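Local atomic coordinates of hypothetical protein Atu2299 (Agrobacterium tumefaciens, PDB entry 2HLY), a protein that is of unknown function but belongs to a family, DUF2026, grouped with the papain-like (CA clan) cysteine peptidases. Residues A[17-22]-A[170-175]; A[34-39]-A[154-159]. All coordinates share one frame; numbering follows the deposited sequence. Where two conformers were deposited one is given.

Both contacts join the N-terminal helices to the later helix 160-172, contact 1 at its C-terminal end and contact 2 at the loop before its start, with centres about 17 Å apart. Contact 2 is nested in the chain loop closed by contact 1. The first segments of the two contacts lie on helices 10-24 and 31-50, which follow each other in the chain and pack directly: Tyr17 CD1 lies 3.4 Å from Phe38 CE1, the two rings nearly parallel, and Ile20 CG2 lies 3.6 Å from Phe38 CD1. Ile20 CG2 also comes within 4.1 Å of Tyr37 O. Beside contact 2, Met36 and Ser39 touch Cys90 and Ser35 touches His89, at the start of strand 89-94.

Contact 1. Residues A[17-22]-A[170-175]; sequences YRVINS and ANWFRK
This is a small, buried apolar contact between helix 10-24 and the end of helix 160-172 with the first residue beyond it, in the helical part of a fold whose family, DUF2026, is grouped with the papain-like peptidases. Val19 and Trp172 carry most of it. Phe173 is the first residue to abandon helical backbone angles, and its CA comes within 6.7 Å of that of Val19, a short spacing that a compact beta-branched side chain suits well. The two methyl groups of Val19 divide the work. CG1, anti to the backbone N (chi1 166°), lies 4.1 Å from Trp172 CE3, while CG2 approaches the backbone at Phe173 N and stands over one face of the Trp172 ring, offset toward its rim and 4.2 Å above its plane. The indole is swung out with its CG anti to the backbone N (chi1 -154°), which carries the six-membered ring along helix 10-24 as far as Ser22. There Ser22 CB, one turn after Val19, stands 4.1 Å from Trp172 CH2. The broad ring can therefore span two positions of the opposing helix, and its polar atom is provided for elsewhere: NE1 donates to the carbonyl of Ala181. Phe173 adds a smaller share here and also packs on Ile45 and Tyr50 of helix 31-50 and on Ile16 of helix 10-24. Ser22 suits its place because its hydroxyl can turn back to its own helix and also accept from Thr199 N. OG donates to Arg18 O at 2.6 Å from above the carbonyl plane; Ser22 N reaches this oxygen from the opposite face.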
loop_
_atom_site.group_PDB
_atom_site.type_symbol
_atom_site.label_atom_id
_atom_site.label_comp_id
_atom_site.label_asym_id
_atom_site.label_seq_id
_atom_site.Cartn_x
_atom_site.Cartn_y
_atom_site.Cartn_z
ATOM N N TYR A 17 -3.729 -6.100 -2.519
ATOM C CA TYR A 17 -2.679 -5.593 -3.388
ATOM C C TYR A 17 -3.067 -5.807 -4.855
ATOM O O TYR A 17 -2.983 -4.879 -5.664
ATOM C CB TYR A 17 -1.300 -6.226 -3.088
ATOM C CG TYR A 17 -0.338 -6.012 -4.243
ATOM C CD1 TYR A 17 0.369 -4.807 -4.375
ATOM C CD2 TYR A 17 -0.189 -6.979 -5.242
ATOM C CE1 TYR A 17 1.212 -4.588 -5.461
ATOM C CE2 TYR A 17 0.666 -6.772 -6.333
ATOM C CZ TYR A 17 1.351 -5.578 -6.436
ATOM O OH TYR A 17 2.190 -5.344 -7.523
ATOM N N ARG A 18 -3.497 -7.026 -5.192
ATOM C CA ARG A 18 -3.812 -7.341 -6.596
ATOM C C ARG A 18 -4.928 -6.445 -7.145
ATOM O O ARG A 18 -4.802 -5.924 -8.257
ATOM C CB ARG A 18 -4.156 -8.815 -6.755
ATOM C CG ARG A 18 -4.091 -9.278 -8.210
ATOM C CD ARG A 18 -4.478 -10.751 -8.341
ATOM N NE ARG A 18 -3.610 -11.662 -7.579
ATOM C CZ ARG A 18 -2.427 -12.119 -7.992
ATOM N NH1 ARG A 18 -1.933 -11.750 -9.174
ATOM N NH2 ARG A 18 -1.729 -12.952 -7.217
ATOM N N VAL A 19 -5.980 -6.240 -6.353
ATOM C CA VAL A 19 -7.102 -5.393 -6.760
ATOM C C VAL A 19 -6.631 -3.969 -7.049
ATOM O O VAL A 19 -6.924 -3.404 -8.102
ATOM C CB VAL A 19 -8.226 -5.405 -5.709
ATOM C CG1 VAL A 19 -9.227 -4.261 -5.952
ATOM C CG2 VAL A 19 -8.916 -6.766 -5.729
ATOM N N ILE A 20 -5.896 -3.388 -6.103
ATOM C CA ILE A 20 -5.477 -1.999 -6.244
ATOM C C ILE A 20 -4.504 -1.865 -7.414
ATOM O O ILE A 20 -4.607 -0.932 -8.230
ATOM C CB ILE A 20 -4.846 -1.466 -4.939
ATOM C CG1 ILE A 20 -5.842 -1.592 -3.783
ATOM C CG2 ILE A 20 -4.339 -0.026 -5.150
ATOM C CD1 ILE A 20 -5.247 -1.329 -2.402
ATOM N N ASN A 21 -3.567 -2.809 -7.510
ATOM C CA ASN A 21 -2.598 -2.786 -8.605
ATOM C C ASN A 21 -3.294 -2.846 -9.957
ATOM O O ASN A 21 -2.912 -2.158 -10.909
ATOM C CB ASN A 21 -1.648 -3.966 -8.493
ATOM C CG ASN A 21 -0.474 -3.840 -9.423
ATOM O OD1 ASN A 21 0.217 -2.812 -9.426
ATOM N ND2 ASN A 21 -0.259 -4.864 -10.242
ATOM N N SER A 22 -4.325 -3.673 -10.035
ATOM C CA SER A 22 -5.057 -3.865 -11.286
ATOM C C SER A 22 -5.761 -2.582 -11.732
ATOM O O SER A 22 -5.817 -2.277 -12.931
ATOM C CB SER A 22 -6.071 -4.997 -11.128
ATOM O OG SER A 22 -5.416 -6.213 -10.790
ATOM N N ALA A 170 -13.399 -1.685 -3.387
ATOM C CA ALA A 170 -14.113 -2.283 -2.250
ATOM C C ALA A 170 -15.115 -3.334 -2.704
ATOM O O ALA A 170 -15.413 -4.286 -1.986
ATOM C CB ALA A 170 -14.801 -1.212 -1.426
ATOM N N ASN A 171 -15.645 -3.156 -3.902
ATOM C CA ASN A 171 -16.642 -4.094 -4.405
ATOM C C ASN A 171 -16.057 -5.319 -5.115
ATOM O O ASN A 171 -16.713 -6.374 -5.182
ATOM C CB ASN A 171 -17.662 -3.337 -5.230
ATOM C CG ASN A 171 -18.668 -2.635 -4.342
ATOM O OD1 ASN A 171 -19.464 -3.283 -3.670
ATOM N ND2 ASN A 171 -18.614 -1.319 -4.304
ATOM N N TRP A 172 -14.824 -5.192 -5.600
ATOM C CA TRP A 172 -14.084 -6.289 -6.238
ATOM C C TRP A 172 -13.533 -7.252 -5.173
ATOM O O TRP A 172 -13.640 -8.478 -5.305
ATOM C CB TRP A 172 -12.912 -5.732 -7.037
ATOM C CG TRP A 172 -12.448 -6.601 -8.193
ATOM C CD1 TRP A 172 -12.722 -7.933 -8.417
ATOM C CD2 TRP A 172 -11.601 -6.176 -9.257
ATOM N NE1 TRP A 172 -12.115 -8.344 -9.600
ATOM C CE2 TRP A 172 -11.408 -7.290 -10.119
ATOM C CE3 TRP A 172 -10.990 -4.951 -9.579
ATOM C CZ2 TRP A 172 -10.640 -7.206 -11.288
ATOM C CZ3 TRP A 172 -10.217 -4.868 -10.732
ATOM C CH2 TRP A 172 -10.042 -6.001 -11.572
ATOM N N PHE A 173 -12.914 -6.686 -4.135
ATOM C CA PHE A 173 -12.325 -7.492 -3.069
ATOM C C PHE A 173 -13.357 -8.366 -2.362
ATOM O O PHE A 173 -14.423 -7.881 -2.006
ATOM C CB PHE A 173 -11.629 -6.593 -2.036
ATOM C CG PHE A 173 -11.160 -7.350 -0.821
ATOM C CD1 PHE A 173 -10.002 -8.133 -0.884
ATOM C CD2 PHE A 173 -11.908 -7.344 0.354
ATOM C CE1 PHE A 173 -9.580 -8.850 0.228
ATOM C CE2 PHE A 173 -11.506 -8.069 1.469
ATOM C CZ PHE A 173 -10.331 -8.830 1.411
ATOM N N ARG A 174 -13.010 -9.641 -2.159
ATOM C CA ARG A 174 -13.772 -10.580 -1.325
ATOM C C ARG A 174 -12.756 -11.330 -0.482
ATOM O O ARG A 174 -11.655 -11.631 -0.964
ATOM C CB ARG A 174 -14.549 -11.591 -2.178
ATOM C CG ARG A 174 -15.620 -10.973 -3.051
ATOM C CD ARG A 174 -16.237 -11.962 -4.023
ATOM N NE ARG A 174 -17.073 -11.196 -4.943
ATOM C CZ ARG A 174 -18.397 -11.080 -4.851
ATOM N NH1 ARG A 174 -19.052 -10.334 -5.735
ATOM N NH2 ARG A 174 -19.070 -11.728 -3.907
ATOM N N LYS A 175 -13.118 -11.647 0.755
ATOM C CA LYS A 175 -12.207 -12.449 1.584
ATOM C C LYS A 175 -12.123 -13.870 1.032
ATOM O O LYS A 175 -13.110 -14.425 0.540
ATOM C CB LYS A 175 -12.647 -12.477 3.045
ATOM C CG LYS A 175 -12.583 -11.129 3.721
ATOM C CD LYS A 175 -13.085 -11.197 5.142
ATOM C CE LYS A 175 -13.281 -9.821 5.734
ATOM N NZ LYS A 175 -13.737 -9.908 7.135
#

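Contact 2. Residues A[34-39]-A[154-159]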
loop_
_atom_site.group_PDB
_atom_site.type_symbol
_atom_site.label_atom_id
_atom_site.label_comp_id
_atom_site.label_asym_id
_atom_site.label_seq_id
_atom_site.Cartn_x
_atom_site.Cartn_y
_atom_site.Cartn_z
ATOM N N ALA A 34 1.619 6.190 -6.347
ATOM C CA ALA A 34 1.219 4.785 -6.156
ATOM C C ALA A 34 0.964 4.485 -4.670
ATOM O O ALA A 34 -0.053 3.865 -4.320
ATOM C CB ALA A 34 2.240 3.850 -6.747
ATOM N N SER A 35 1.870 4.927 -3.793
ATOM C CA SER A 35 1.714 4.628 -2.355
ATOM C C SER A 35 0.456 5.293 -1.800
ATOM O O SER A 35 -0.180 4.753 -0.892
ATOM C CB SER A 35 2.951 5.054 -1.544
ATOM O OG SER A 35 2.954 6.453 -1.326
ATOM N N MET A 36 0.108 6.464 -2.343
ATOM C CA MET A 36 -1.108 7.152 -1.925
ATOM C C MET A 36 -2.353 6.342 -2.248
ATOM O O MET A 36 -3.291 6.308 -1.451
ATOM C CB MET A 36 -1.167 8.551 -2.563
ATOM C CG MET A 36 -0.057 9.448 -2.036
ATOM S SD MET A 36 0.106 10.963 -3.013
ATOM C CE MET A 36 -1.430 11.810 -2.590
ATOM N N TYR A 37 -2.366 5.687 -3.414
ATOM C CA TYR A 37 -3.488 4.821 -3.777
ATOM C C TYR A 37 -3.500 3.539 -2.964
ATOM O O TYR A 37 -4.553 3.114 -2.493
ATOM C CB TYR A 37 -3.450 4.468 -5.264
ATOM C CG TYR A 37 -3.927 5.576 -6.169
ATOM C CD1 TYR A 37 -5.286 5.747 -6.424
ATOM C CD2 TYR A 37 -3.026 6.443 -6.779
ATOM C CE1 TYR A 37 -5.737 6.752 -7.275
ATOM C CE2 TYR A 37 -3.470 7.458 -7.623
ATOM C CZ TYR A 37 -4.826 7.602 -7.862
ATOM O OH TYR A 37 -5.292 8.605 -8.707
ATOM N N PHE A 38 -2.349 2.887 -2.829
ATOM C CA PHE A 38 -2.307 1.664 -2.037
ATOM C C PHE A 38 -2.770 1.914 -0.622
ATOM O O PHE A 38 -3.515 1.124 -0.069
ATOM C CB PHE A 38 -0.902 1.032 -2.045
ATOM C CG PHE A 38 -0.610 0.254 -3.304
ATOM C CD1 PHE A 38 -1.260 -0.950 -3.552
ATOM C CD2 PHE A 38 0.305 0.727 -4.235
ATOM C CE1 PHE A 38 -1.013 -1.671 -4.724
ATOM C CE2 PHE A 38 0.568 0.013 -5.411
ATOM C CZ PHE A 38 -0.098 -1.185 -5.652
ATOM N N SER A 39 -2.385 3.046 -0.050
ATOM C CA SER A 39 -2.704 3.302 1.357
ATOM C C SER A 39 -4.133 3.753 1.593
ATOM O O SER A 39 -4.784 3.309 2.548
ATOM C CB SER A 39 -1.720 4.297 1.942
ATOM O OG SER A 39 -0.431 3.720 1.922
ATOM N N ALA A 154 -4.412 17.155 -1.089
ATOM C CA ALA A 154 -5.298 18.332 -1.081
ATOM C C ALA A 154 -6.290 18.387 -2.245
ATOM O O ALA A 154 -7.414 18.868 -2.067
ATOM C CB ALA A 154 -4.480 19.627 -1.004
ATOM N N ASP A 155 -5.893 17.881 -3.409
ATOM C CA ASP A 155 -6.737 17.993 -4.613
ATOM C C ASP A 155 -7.519 16.717 -4.913
ATOM O O ASP A 155 -8.278 16.666 -5.888
ATOM C CB ASP A 155 -5.891 18.375 -5.838
ATOM C CG ASP A 155 -5.303 19.781 -5.739
ATOM O OD1 ASP A 155 -5.922 20.650 -5.083
ATOM O OD2 ASP A 155 -4.215 20.013 -6.317
ATOM N N TRP A 156 -7.333 15.690 -4.087
ATOM C CA TRP A 156 -7.969 14.393 -4.341
ATOM C C TRP A 156 -9.498 14.420 -4.315
ATOM O O TRP A 156 -10.136 13.724 -5.113
ATOM C CB TRP A 156 -7.426 13.327 -3.387
ATOM C CG TRP A 156 -6.196 12.663 -3.920
ATOM C CD1 TRP A 156 -5.159 13.263 -4.580
ATOM C CD2 TRP A 156 -5.869 11.265 -3.847
ATOM N NE1 TRP A 156 -4.204 12.327 -4.921
ATOM C CE2 TRP A 156 -4.621 11.093 -4.486
ATOM C CE3 TRP A 156 -6.511 10.144 -3.300
ATOM C CZ2 TRP A 156 -4.003 9.835 -4.606
ATOM C CZ3 TRP A 156 -5.898 8.895 -3.424
ATOM C CH2 TRP A 156 -4.658 8.757 -4.065
ATOM N N HIS A 157 -10.073 15.203 -3.402
ATOM C CA HIS A 157 -11.542 15.327 -3.282
ATOM C C HIS A 157 -12.203 15.911 -4.545
ATOM O O HIS A 157 -13.380 15.635 -4.811
ATOM C CB HIS A 157 -11.929 16.161 -2.054
ATOM C CG HIS A 157 -11.550 17.605 -2.164
ATOM N ND1 HIS A 157 -12.452 18.590 -2.508
ATOM C CD2 HIS A 157 -10.362 18.231 -1.990
ATOM C CE1 HIS A 157 -11.836 19.757 -2.543
ATOM N NE2 HIS A 157 -10.567 19.568 -2.230
ATOM N N LYS A 158 -11.445 16.702 -5.311
ATOM C CA LYS A 158 -11.924 17.321 -6.562
ATOM C C LYS A 158 -11.922 16.362 -7.747
ATOM O O LYS A 158 -12.347 16.729 -8.853
ATOM C CB LYS A 158 -11.026 18.482 -6.981
ATOM C CG LYS A 158 -10.777 19.568 -5.974
ATOM C CD LYS A 158 -9.843 20.575 -6.618
ATOM C CE LYS A 158 -9.067 21.383 -5.605
ATOM N NZ LYS A 158 -7.963 22.123 -6.288
ATOM N N GLN A 159 -11.389 15.163 -7.540
ATOM C CA GLN A 159 -11.203 14.228 -8.636
ATOM C C GLN A 159 -12.154 13.056 -8.442
ATOM O O GLN A 159 -11.830 12.086 -7.756
ATOM C CB GLN A 159 -9.745 13.766 -8.711
ATOM C CG GLN A 159 -8.751 14.914 -8.842
ATOM C CD GLN A 159 -7.309 14.467 -8.681
ATOM O OE1 GLN A 159 -6.849 13.554 -9.367
ATOM N NE2 GLN A 159 -6.584 15.120 -7.777
#
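Trp156 points its six-membered ring into the angle between Met36 and Tyr37, two consecutive residues of helix 31-50. The outer corner of the indole, CH2, sits over the centre of the tyrosine ring, 3.7 Å above its plane. The ring planes are inclined at 42°, with centroids 4.7 Å apart, so this is an oblique aromatic pair rather than a parallel stack or a T-shape. The first torsion of Tyr37 sets the ring beside the backbone N, bringing the end of the side chain nearer to the loop than its first bond would suggest, and chi2 of -84° turns its face. Met36 approaches Trp156 at two places. Its CB is 3.7 Å from Trp156 CZ2, and a turn about the CG-SD bond (chi3 69°) swings the terminal methyl over to the pyrrole part, with CE 3.7 Å from NE1. A flexible, unbranched thioether suits this place, since it can follow the indole along its length, whereas the flat phenol supplies a broad surface for the CZ2-CH2 end of the indole. No hydrogen bond joins the two segments; the fit is apolar. The turn behind Trp156 has polar ties of its own. Gln159 NE2 donates to Asp155 O at 3.0 Å, well above the carbonyl plane, and Lys158 forms a salt bridge with the Asp155 carboxylate. Phe153 meets the indole edge-to-face, and Ile162 touches both Trp156 and Tyr37. A loop tryptophan thus inserts between side chains of helices 31-50 and 160-172, docking the connection after helix 146-152 on the helical side of the fold.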